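Local coordinates for DegV family protein (Eubacterium eligens, PDB 3FDJ), which is of unknown function but, as a member of the DegV family, probably binds a fatty acid or a similar lipid, at residues G40-I44 and H45-D49; R123-L126 and E127-Q131; K206-L209 and V210-A214; D238-A241 and D242-Q246. One frame throughout, in Å; residues are numbered along the deposited sequence.

Interaction 1. Residues G40-I44 and H45-D49; sequences GQLDI and HRMLD
An N-cap opens helix 44-52, and the contact shows how one aspartate can begin a helix through both its side chain and its backbone. Asp43 stands just before the first turn, and its OD1 accepts from Arg46 N at 3.0 Å, with an N-H...O angle of 170°. The bond is straight at the donor, yet the amide meets OD1 from above the carboxylate plane, 62° out of it. With CG anti to the backbone N (chi1 179°), the carboxylate turns back over the first turn, and its CG rests 3.4 Å from Arg46 CB. Water 2 donates a hydrogen bond to the same OD1 and accepts from His45 N at 2.7 Å, which extends the cap to a second amide. The carbonyl of Asp43 serves as well: Met47 N bonds to its O at 3.1 Å in the carbonyl plane, and water 1 joins this O to Arg46 NH1. One residue on, Leu48 N donates to Ile44 O, and on the apolar side Ile44 and Leu48 run side by side, CG2 to CD1 3.9 Å apart. Selenomethionine Met47 and Leu42 meet more loosely, and both also pack on Phe36 of strand 35-37. Arg46 sends its guanidinium to a salt bridge with Glu34, while His45 ND1 is hydrogen-bonded to Glu232. The negative charge of Asp43 thus sits at the positive end of the helix dipole, an arrangement that probably stabilises both the ionised carboxylate and the first turn.

Interaction 2. Residues R123-L126 and E127-Q131; sequences RIIL and EQLQQ
Arg123 and Glu127, four residues apart on helix 120-134, form an i to i+4 salt bridge. Arg123 NE donates to Glu127 OE2 at 2.9 Å, reaching the oxygen nearly in line with its C-O bond, while the guanidinium and carboxylate planes stand 71° apart. The arginine chain is extended from CG to NE and lies close to the acceptor along its length, its CG 3.4 Å from OE2. Water 3 accepts from Arg123 NH2 and adds a weak bond to OE2. The other carboxylate oxygen, OE1, has salt bridges to Arg227 and Lys225, and Arg123 makes a cation-pi contact with Tyr256.

Backbone bonds run beneath this pair, Glu127 N to Arg123 O at 2.9 Å among them. Apolar contact is lighter: Ile125 CG2 approaches Leu129 CD1 at 4.2 Å, on the side where both residues pack against Val81 of strand 77-82.

With an alanine in place of Arg123, Glu127 OE2 would probably lose its charged mate and Tyr256 its cation. Three basic residues share one carboxylate here, so Glu127 is likely to stay ionised and its side chain is held from both oxygens.

Interaction 3. Residues K206-L209 and V210-A214; sequences KKLL and VKLQA
Helix 205-219 lies beside helix 234-248 against a mixed beta-sheet, and Leu208 and Leu212 form a leucine pair spaced i to i+4 on its buried side. In the apolar contact each leucine sets a methyl against the other's branch point: Leu208 CD1 comes 3.7 Å from Leu212 CG, and Leu208 CG lies 3.8 Å from Leu212 CD1. The two side chains cross at a slant, in keeping with their different first torsions. Leu208 carries CG opposite its own N (chi1 173°), which swings the branch along the helix toward the next turn, whereas Leu212 has CG beside its N and over Leu208 O. Strands 153-159 and 184-190 back this pair through Phe156 and Ile187. Were Leu208 cut back to an alanine, a gap would probably open beside Leu212 and deprive Ile187 of one of its neighbours.

Four i to i+4 backbone bonds carry the helix through the same turns. Leu212 N to Leu208 O is the shortest at 2.8 Å, and Val210 N to Lys206 O the longest at 3.2 Å. On the flank, the aliphatic start of Lys211 lies along a carbonyl, with its CG 3.5 Å from Lys207 O.

A water adds a further polar link. Leu209 O, already bonded by Gln213 N, receives a second, weak bond from water 4, and the same water donates to Gln213 OE1 at 2.7 Å.

Interaction 4. Residues D238-A241 and D242-Q246; sequences DKIA and DMIKQ
In the beta-alpha-beta unit of strand 226-230, helix 234-248 and strand 253-257, the helix is carried through its middle turns by four successive backbone bonds. Asp242 N donates to Asp238 O at 2.9 Å, Met243 N to Lys239 O, Ile244 N to Ile240 O, and Lys245 N to Ala241 O. In each the amide proton points well at its oxygen, the angles running from 159° to 165°. Four carbonyls and four amides are thereby satisfied within the helix itself, among them the carbonyls of the buried Ile240 and Ala241 and the amide of the buried Ile244.

Charged side chains lie toward the solvent side. Lys239 finds its partner in Asp205, at the start of helix 205-219, through a salt bridge at NZ. Asp238 and Asp242 are one turn apart, yet their OD2 atoms stay 6.8 Å from each other, so any repulsion between them is probably mild. The aliphatic part of Lys245 folds over a carbonyl, with CG 3.3 Å from Ala241 O, the oxygen that its own N already bonds.

Apolar groups take the inner side. Ala241 touches Ile228 of one strand and Val253 and Val255 of the other with just a methyl, consistent with a helix lying close on its sheet. Selenomethionine Met243 bends at chi2 and chi3 and packs on Leu212. Ile240 and Ile244 lie side by side and point the same way; in both, CG1 lies beside the backbone N (chi1 -67° in Ile240), which places CG2 of Ile240 opposite N, 3.7 Å from Ile244 CD1.

All four contacts are local; three link successive turns of a helix and interaction 1 links a loop to a first turn, and their chemistry follows their place in the fold. Interaction 1 begins a helix and uses a side-chain cap and waters; the other three lie within helices whose amides already find carbonyls one turn back. Interaction 2 lies nearest the centre of the chain, its centre about 13 Å from that of the chain, and pairs a buried apolar side with a charged network. Interactions 3 and 4 pack together, centres about 11 Å apart: Leu209 CD2 meets Ile240 CG1 at 3.5 Å, so apolar side chains join two helices on one sheet while exposed lysines, and in interaction 4 also Asp242, face outward.

Interaction 1. Residues G40-I44 and H45-D49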
loop_
_atom_site.group_PDB
_atom_site.type_symbol
_atom_site.label_atom_id
_atom_site.label_comp_id
_atom_site.label_asym_id
_atom_site.label_seq_id
_atom_site.Cartn_x
_atom_site.Cartn_y
_atom_site.Cartn_z
ATOM N N GLY A 40 -10.524 9.826 7.492
ATOM C CA GLY A 40 -10.635 11.200 6.974
ATOM C C GLY A 40 -10.260 12.336 7.918
ATOM O O GLY A 40 -10.048 13.462 7.488
ATOM N N GLN A 41 -10.199 12.060 9.214
ATOM C CA GLN A 41 -9.933 13.100 10.201
ATOM C C GLN A 41 -8.443 13.279 10.492
ATOM O O GLN A 41 -8.063 14.244 11.140
ATOM C CB GLN A 41 -10.646 12.775 11.517
ATOM C CG GLN A 41 -12.116 12.480 11.372
ATOM C CD GLN A 41 -12.841 13.655 10.783
ATOM O OE1 GLN A 41 -13.391 13.565 9.680
ATOM N NE2 GLN A 41 -12.814 14.785 11.492
ATOM N N LEU A 42 -7.600 12.359 10.032
ATOM C CA LEU A 42 -6.203 12.347 10.457
ATOM C C LEU A 42 -5.331 13.489 9.909
ATOM O O LEU A 42 -5.243 13.710 8.692
ATOM C CB LEU A 42 -5.557 11.004 10.106
ATOM C CG LEU A 42 -4.152 10.758 10.648
ATOM C CD1 LEU A 42 -4.117 10.884 12.148
ATOM C CD2 LEU A 42 -3.688 9.362 10.200
ATOM N N ASP A 43 -4.667 14.192 10.827
ATOM C CA ASP A 43 -3.679 15.201 10.480
ATOM C C ASP A 43 -2.306 14.520 10.491
ATOM O O ASP A 43 -1.665 14.378 11.527
ATOM C CB ASP A 43 -3.725 16.376 11.468
ATOM C CG ASP A 43 -2.679 17.455 11.156
ATOM O OD1 ASP A 43 -1.744 17.204 10.362
ATOM O OD2 ASP A 43 -2.789 18.572 11.709
ATOM N N ILE A 44 -1.879 14.083 9.322
ATOM C CA ILE A 44 -0.676 13.251 9.217
ATOM C C ILE A 44 0.569 14.050 9.544
ATOM O O ILE A 44 1.466 13.549 10.203
ATOM C CB ILE A 44 -0.564 12.613 7.824
ATOM C CG1 ILE A 44 -1.615 11.518 7.677
ATOM C CG2 ILE A 44 0.836 12.036 7.598
ATOM C CD1 ILE A 44 -1.906 11.110 6.258
ATOM N N HIS A 45 0.609 15.304 9.103
ATOM C CA HIS A 45 1.749 16.185 9.368
ATOM C C HIS A 45 1.973 16.340 10.872
ATOM O O HIS A 45 3.101 16.245 11.362
ATOM C CB HIS A 45 1.522 17.546 8.704
ATOM C CG HIS A 45 2.688 18.479 8.827
ATOM N ND1 HIS A 45 3.824 18.353 8.057
ATOM C CD2 HIS A 45 2.900 19.541 9.640
ATOM C CE1 HIS A 45 4.689 19.296 8.391
ATOM N NE2 HIS A 45 4.152 20.032 9.348
ATOM N N ARG A 46 0.884 16.545 11.611
ATOM C CA ARG A 46 0.930 16.608 13.062
ATOM C C ARG A 46 1.410 15.285 13.690
ATOM O O ARG A 46 2.220 15.280 14.623
ATOM C CB ARG A 46 -0.453 16.990 13.620
ATOM C CG ARG A 46 -0.569 16.881 15.133
ATOM C CD ARG A 46 -1.934 17.354 15.650
ATOM N NE ARG A 46 -2.031 17.179 17.096
ATOM C CZ ARG A 46 -2.339 16.041 17.721
ATOM N NH1 ARG A 46 -2.605 14.926 17.048
ATOM N NH2 ARG A 46 -2.378 16.016 19.049
HETATM N N MSE A 47 0.894 14.165 13.189
HETATM C CA MSE A 47 1.291 12.868 13.717
HETATM C C MSE A 47 2.793 12.648 13.535
HETATM O O MSE A 47 3.471 12.193 14.450
HETATM C CB MSE A 47 0.527 11.740 13.017
HETATM C CG MSE A 47 0.842 10.370 13.586
HETATM SE SE MSE A 47 0.045 8.949 12.528
HETATM C CE MSE A 47 1.159 9.065 10.917
ATOM N N LEU A 48 3.300 12.944 12.343
ATOM C CA LEU A 48 4.725 12.771 12.070
ATOM C C LEU A 48 5.574 13.665 12.983
ATOM O O LEU A 48 6.638 13.245 13.446
ATOM C CB LEU A 48 5.033 13.058 10.602
ATOM C CG LEU A 48 4.450 12.065 9.582
ATOM C CD1 LEU A 48 4.686 12.565 8.165
ATOM C CD2 LEU A 48 5.038 10.689 9.780
ATOM N N ASP A 49 5.114 14.894 13.225
ATOM C CA ASP A 49 5.813 15.798 14.135
ATOM C C ASP A 49 5.835 15.218 15.548
ATOM O O ASP A 49 6.849 15.288 16.232
ATOM C CB ASP A 49 5.168 17.203 14.156
ATOM C CG ASP A 49 5.543 18.071 12.935
ATOM O OD1 ASP A 49 6.308 17.626 12.047
ATOM O OD2 ASP A 49 5.061 19.228 12.864
HETATM O O HOH W 1 -2.574 14.086 14.242
HETATM O O HOH W 2 -1.244 16.507 7.515
#

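Interaction 2. Residues R123-L126 and E127-Q131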
loop_
_atom_site.group_PDB
_atom_site.type_symbol
_atom_site.label_atom_id
_atom_site.label_comp_id
_atom_site.label_asym_id
_atom_site.label_seq_id
_atom_site.Cartn_x
_atom_site.Cartn_y
_atom_site.Cartn_z
ATOM N N ARG A 123 -3.508 -0.095 -4.542
ATOM C CA ARG A 123 -4.229 0.797 -5.457
ATOM C C ARG A 123 -4.366 0.229 -6.865
ATOM O O ARG A 123 -5.457 0.269 -7.440
ATOM C CB ARG A 123 -3.618 2.205 -5.500
ATOM C CG ARG A 123 -4.410 3.122 -6.351
ATOM C CD ARG A 123 -3.928 4.538 -6.270
ATOM N NE ARG A 123 -4.759 5.345 -7.146
ATOM C CZ ARG A 123 -4.934 6.659 -7.031
ATOM N NH1 ARG A 123 -4.323 7.372 -6.070
ATOM N NH2 ARG A 123 -5.758 7.259 -7.879
ATOM N N ILE A 124 -3.270 -0.297 -7.418
ATOM C CA ILE A 124 -3.302 -0.900 -8.751
ATOM C C ILE A 124 -4.283 -2.084 -8.813
ATOM O O ILE A 124 -5.013 -2.249 -9.787
ATOM C CB ILE A 124 -1.876 -1.268 -9.229
ATOM C CG1 ILE A 124 -1.145 0.010 -9.639
ATOM C CG2 ILE A 124 -1.903 -2.241 -10.412
ATOM C CD1 ILE A 124 0.275 -0.190 -10.222
ATOM N N ILE A 125 -4.287 -2.914 -7.789
ATOM C CA ILE A 125 -5.252 -4.014 -7.714
ATOM C C ILE A 125 -6.699 -3.474 -7.734
ATOM O O ILE A 125 -7.528 -3.921 -8.522
ATOM C CB ILE A 125 -4.986 -4.900 -6.482
ATOM C CG1 ILE A 125 -3.643 -5.608 -6.657
ATOM C CG2 ILE A 125 -6.118 -5.921 -6.279
ATOM C CD1 ILE A 125 -3.082 -6.259 -5.381
ATOM N N LEU A 126 -6.973 -2.497 -6.885
ATOM C CA LEU A 126 -8.312 -1.895 -6.797
ATOM C C LEU A 126 -8.744 -1.320 -8.136
ATOM O O LEU A 126 -9.892 -1.515 -8.556
ATOM C CB LEU A 126 -8.338 -0.817 -5.725
ATOM C CG LEU A 126 -8.330 -1.346 -4.307
ATOM C CD1 LEU A 126 -7.893 -0.250 -3.347
ATOM C CD2 LEU A 126 -9.720 -1.879 -3.930
ATOM N N GLU A 127 -7.819 -0.641 -8.819
ATOM C CA GLU A 127 -8.133 -0.076 -10.116
ATOM C C GLU A 127 -8.415 -1.138 -11.185
ATOM O O GLU A 127 -9.203 -0.908 -12.104
ATOM C CB GLU A 127 -7.052 0.876 -10.590
ATOM C CG GLU A 127 -6.948 2.163 -9.761
ATOM C CD GLU A 127 -5.894 3.095 -10.306
ATOM O OE1 GLU A 127 -5.675 3.067 -11.543
ATOM O OE2 GLU A 127 -5.298 3.861 -9.523
ATOM N N GLN A 128 -7.742 -2.275 -11.094
ATOM C CA GLN A 128 -7.983 -3.344 -12.042
ATOM C C GLN A 128 -9.327 -4.021 -11.783
ATOM O O GLN A 128 -10.017 -4.394 -12.739
ATOM C CB GLN A 128 -6.850 -4.366 -12.046
ATOM C CG GLN A 128 -6.974 -5.397 -13.149
ATOM C CD GLN A 128 -6.867 -4.836 -14.557
ATOM O OE1 GLN A 128 -6.396 -3.716 -14.786
ATOM N NE2 GLN A 128 -7.320 -5.628 -15.516
ATOM N N LEU A 129 -9.697 -4.158 -10.510
ATOM C CA LEU A 129 -11.001 -4.678 -10.131
ATOM C C LEU A 129 -12.066 -3.742 -10.718
ATOM O O LEU A 129 -13.034 -4.203 -11.361
ATOM C CB LEU A 129 -11.147 -4.776 -8.624
ATOM C CG LEU A 129 -10.332 -5.890 -7.945
ATOM C CD1 LEU A 129 -10.340 -5.684 -6.421
ATOM C CD2 LEU A 129 -10.857 -7.270 -8.398
ATOM N N GLN A 130 -11.852 -2.435 -10.554
ATOM C CA GLN A 130 -12.776 -1.458 -11.100
ATOM C C GLN A 130 -12.912 -1.583 -12.611
ATOM O O GLN A 130 -14.028 -1.629 -13.136
ATOM C CB GLN A 130 -12.323 -0.040 -10.749
ATOM C CG GLN A 130 -13.102 1.031 -11.509
ATOM C CD GLN A 130 -12.729 2.424 -11.066
ATOM O OE1 GLN A 130 -11.768 2.608 -10.315
ATOM N NE2 GLN A 130 -13.503 3.404 -11.503
ATOM N N GLN A 131 -11.782 -1.652 -13.308
ATOM C CA GLN A 131 -11.787 -1.806 -14.762
ATOM C C GLN A 131 -12.575 -3.054 -15.219
ATOM O O GLN A 131 -13.371 -2.990 -16.169
ATOM C CB GLN A 131 -10.363 -1.865 -15.313
ATOM C CG GLN A 131 -10.328 -1.829 -16.826
ATOM C CD GLN A 131 -8.933 -1.880 -17.366
ATOM O OE1 GLN A 131 -8.088 -1.043 -17.018
ATOM N NE2 GLN A 131 -8.659 -2.881 -18.208
HETATM O O HOH W 3 -8.027 5.564 -8.557
#

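Interaction 3. Residues K206-L209 and V210-A214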
loop_
_atom_site.group_PDB
_atom_site.type_symbol
_atom_site.label_atom_id
_atom_site.label_comp_id
_atom_site.label_asym_id
_atom_site.label_seq_id
_atom_site.Cartn_x
_atom_site.Cartn_y
_atom_site.Cartn_z
ATOM N N LYS A 206 19.365 11.547 -7.428
ATOM C CA LYS A 206 19.785 11.168 -8.772
ATOM C C LYS A 206 20.215 9.701 -8.829
ATOM O O LYS A 206 19.873 8.981 -9.773
ATOM C CB LYS A 206 20.892 12.075 -9.287
ATOM C CG LYS A 206 20.367 13.450 -9.707
ATOM C CD LYS A 206 21.479 14.252 -10.344
ATOM C CE LYS A 206 22.304 14.936 -9.293
ATOM N NZ LYS A 206 21.685 16.247 -8.953
ATOM N N LYS A 207 20.920 9.249 -7.799
ATOM C CA LYS A 207 21.347 7.854 -7.742
ATOM C C LYS A 207 20.159 6.898 -7.623
ATOM O O LYS A 207 20.132 5.836 -8.255
ATOM C CB LYS A 207 22.327 7.652 -6.593
ATOM C CG LYS A 207 23.727 8.144 -6.895
ATOM C CD LYS A 207 24.742 7.643 -5.849
ATOM C CE LYS A 207 26.049 8.406 -5.912
ATOM N NZ LYS A 207 25.892 9.798 -5.330
ATOM N N LEU A 208 19.157 7.299 -6.853
ATOM C CA LEU A 208 17.899 6.544 -6.781
ATOM C C LEU A 208 17.236 6.416 -8.159
ATOM O O LEU A 208 16.803 5.316 -8.547
ATOM C CB LEU A 208 16.940 7.164 -5.752
ATOM C CG LEU A 208 15.530 6.554 -5.714
ATOM C CD1 LEU A 208 15.614 5.089 -5.266
ATOM C CD2 LEU A 208 14.636 7.393 -4.815
ATOM N N LEU A 209 17.162 7.512 -8.916
ATOM C CA LEU A 209 16.518 7.448 -10.231
ATOM C C LEU A 209 17.196 6.411 -11.130
ATOM O O LEU A 209 16.527 5.647 -11.832
ATOM C CB LEU A 209 16.494 8.812 -10.933
ATOM C CG LEU A 209 15.707 9.952 -10.276
ATOM C CD1 LEU A 209 15.539 11.138 -11.239
ATOM C CD2 LEU A 209 14.387 9.471 -9.806
ATOM N N VAL A 210 18.523 6.369 -11.095
ATOM C CA VAL A 210 19.278 5.425 -11.923
ATOM C C VAL A 210 19.056 3.975 -11.467
ATOM O O VAL A 210 18.870 3.048 -12.287
ATOM C CB VAL A 210 20.782 5.779 -11.908
ATOM C CG1 VAL A 210 21.592 4.702 -12.584
ATOM C CG2 VAL A 210 21.016 7.160 -12.579
ATOM N N LYS A 211 19.084 3.764 -10.167
ATOM C CA LYS A 211 18.821 2.421 -9.635
ATOM C C LYS A 211 17.404 1.938 -9.961
ATOM O O LYS A 211 17.214 0.790 -10.311
ATOM C CB LYS A 211 19.076 2.366 -8.136
ATOM C CG LYS A 211 20.535 2.389 -7.776
ATOM C CD LYS A 211 20.709 2.223 -6.268
ATOM C CE LYS A 211 22.173 2.321 -5.810
ATOM N NZ LYS A 211 23.132 1.492 -6.592
ATOM N N LEU A 212 16.419 2.816 -9.838
ATOM C CA LEU A 212 15.043 2.467 -10.134
ATOM C C LEU A 212 14.864 2.118 -11.599
ATOM O O LEU A 212 14.140 1.169 -11.930
ATOM C CB LEU A 212 14.079 3.607 -9.750
ATOM C CG LEU A 212 13.800 3.816 -8.262
ATOM C CD1 LEU A 212 12.917 5.058 -8.042
ATOM C CD2 LEU A 212 13.130 2.571 -7.642
ATOM N N GLN A 213 15.535 2.861 -12.482
ATOM C CA GLN A 213 15.441 2.557 -13.904
ATOM C C GLN A 213 15.988 1.164 -14.182
ATOM O O GLN A 213 15.388 0.408 -14.947
ATOM C CB GLN A 213 16.145 3.619 -14.774
ATOM C CG GLN A 213 15.994 3.347 -16.242
ATOM C CD GLN A 213 16.469 4.493 -17.119
ATOM O OE1 GLN A 213 16.689 5.613 -16.647
ATOM N NE2 GLN A 213 16.572 4.225 -18.419
ATOM N N ALA A 214 17.108 0.809 -13.548
ATOM C CA ALA A 214 17.684 -0.525 -13.725
ATOM C C ALA A 214 16.735 -1.623 -13.169
ATOM O O ALA A 214 16.528 -2.666 -13.803
ATOM C CB ALA A 214 19.078 -0.614 -13.077
HETATM O O HOH W 4 17.180 6.942 -14.351
#

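Interaction 4. Residues D238-A241 and D242-Q246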
loop_
_atom_site.group_PDB
_atom_site.type_symbol
_atom_site.label_atom_id
_atom_site.label_comp_id
_atom_site.label_asym_id
_atom_site.label_seq_id
_atom_site.Cartn_x
_atom_site.Cartn_y
_atom_site.Cartn_z
ATOM N N ASP A 238 7.677 13.378 -8.026
ATOM C CA ASP A 238 7.575 14.023 -9.331
ATOM C C ASP A 238 8.812 13.759 -10.192
ATOM O O ASP A 238 8.684 13.518 -11.384
ATOM C CB ASP A 238 7.343 15.540 -9.188
ATOM C CG ASP A 238 5.925 15.899 -8.751
ATOM O OD1 ASP A 238 5.040 14.996 -8.674
ATOM O OD2 ASP A 238 5.693 17.111 -8.487
ATOM N N LYS A 239 10.003 13.762 -9.594
ATOM C CA LYS A 239 11.230 13.423 -10.357
ATOM C C LYS A 239 11.193 11.999 -10.913
ATOM O O LYS A 239 11.594 11.761 -12.045
ATOM C CB LYS A 239 12.486 13.523 -9.495
ATOM C CG LYS A 239 12.933 14.886 -9.130
ATOM C CD LYS A 239 14.239 14.790 -8.306
ATOM C CE LYS A 239 14.602 16.116 -7.735
ATOM N NZ LYS A 239 15.839 16.032 -6.921
ATOM N N ILE A 240 10.734 11.070 -10.090
ATOM C CA ILE A 240 10.599 9.667 -10.488
ATOM C C ILE A 240 9.595 9.565 -11.639
ATOM O O ILE A 240 9.861 8.922 -12.658
ATOM C CB ILE A 240 10.175 8.790 -9.309
ATOM C CG1 ILE A 240 11.299 8.716 -8.258
ATOM C CG2 ILE A 240 9.814 7.360 -9.811
ATOM C CD1 ILE A 240 10.860 8.149 -6.875
ATOM N N ALA A 241 8.442 10.210 -11.483
ATOM C CA ALA A 241 7.419 10.169 -12.513
ATOM C C ALA A 241 7.972 10.718 -13.836
ATOM O O ALA A 241 7.737 10.136 -14.899
ATOM C CB ALA A 241 6.165 10.971 -12.073
ATOM N N ASP A 242 8.710 11.819 -13.775
ATOM C CA ASP A 242 9.305 12.410 -14.990
ATOM C C ASP A 242 10.302 11.453 -15.659
ATOM O O ASP A 242 10.327 11.322 -16.891
ATOM C CB ASP A 242 10.039 13.720 -14.661
ATOM C CG ASP A 242 9.093 14.913 -14.514
ATOM O OD1 ASP A 242 7.914 14.832 -14.935
ATOM O OD2 ASP A 242 9.533 15.947 -13.961
HETATM N N MSE A 243 11.143 10.819 -14.834
HETATM C CA MSE A 243 12.123 9.878 -15.330
HETATM C C MSE A 243 11.436 8.731 -16.073
HETATM O O MSE A 243 11.869 8.342 -17.168
HETATM C CB MSE A 243 12.962 9.327 -14.174
HETATM C CG MSE A 243 13.988 8.296 -14.582
HETATM SE SE MSE A 243 13.345 6.442 -14.678
HETATM C CE MSE A 243 13.200 5.958 -12.789
ATOM N N ILE A 244 10.379 8.184 -15.474
ATOM C CA ILE A 244 9.701 7.031 -16.037
ATOM C C ILE A 244 8.964 7.390 -17.334
ATOM O O ILE A 244 9.028 6.649 -18.305
ATOM C CB ILE A 244 8.781 6.378 -14.998
ATOM C CG1 ILE A 244 9.654 5.713 -13.913
ATOM C CG2 ILE A 244 7.887 5.344 -15.645
ATOM C CD1 ILE A 244 8.900 5.280 -12.680
ATOM N N LYS A 245 8.337 8.557 -17.373
ATOM C CA LYS A 245 7.687 9.031 -18.599
ATOM C C LYS A 245 8.676 9.141 -19.733
ATOM O O LYS A 245 8.391 8.711 -20.851
ATOM C CB LYS A 245 7.013 10.390 -18.389
ATOM C CG LYS A 245 5.751 10.295 -17.579
ATOM C CD LYS A 245 4.978 11.600 -17.584
ATOM C CE LYS A 245 5.123 12.346 -16.287
ATOM N NZ LYS A 245 4.193 13.530 -16.279
ATOM N N GLN A 246 9.837 9.704 -19.437
ATOM C CA GLN A 246 10.863 9.909 -20.442
ATOM C C GLN A 246 11.466 8.599 -20.943
ATOM O O GLN A 246 11.681 8.442 -22.139
ATOM C CB GLN A 246 11.964 10.841 -19.900
ATOM C CG GLN A 246 13.127 11.112 -20.853
ATOM C CD GLN A 246 12.763 12.004 -22.056
ATOM O OE1 GLN A 246 11.622 12.463 -22.205
ATOM N NE2 GLN A 246 13.741 12.231 -22.930
#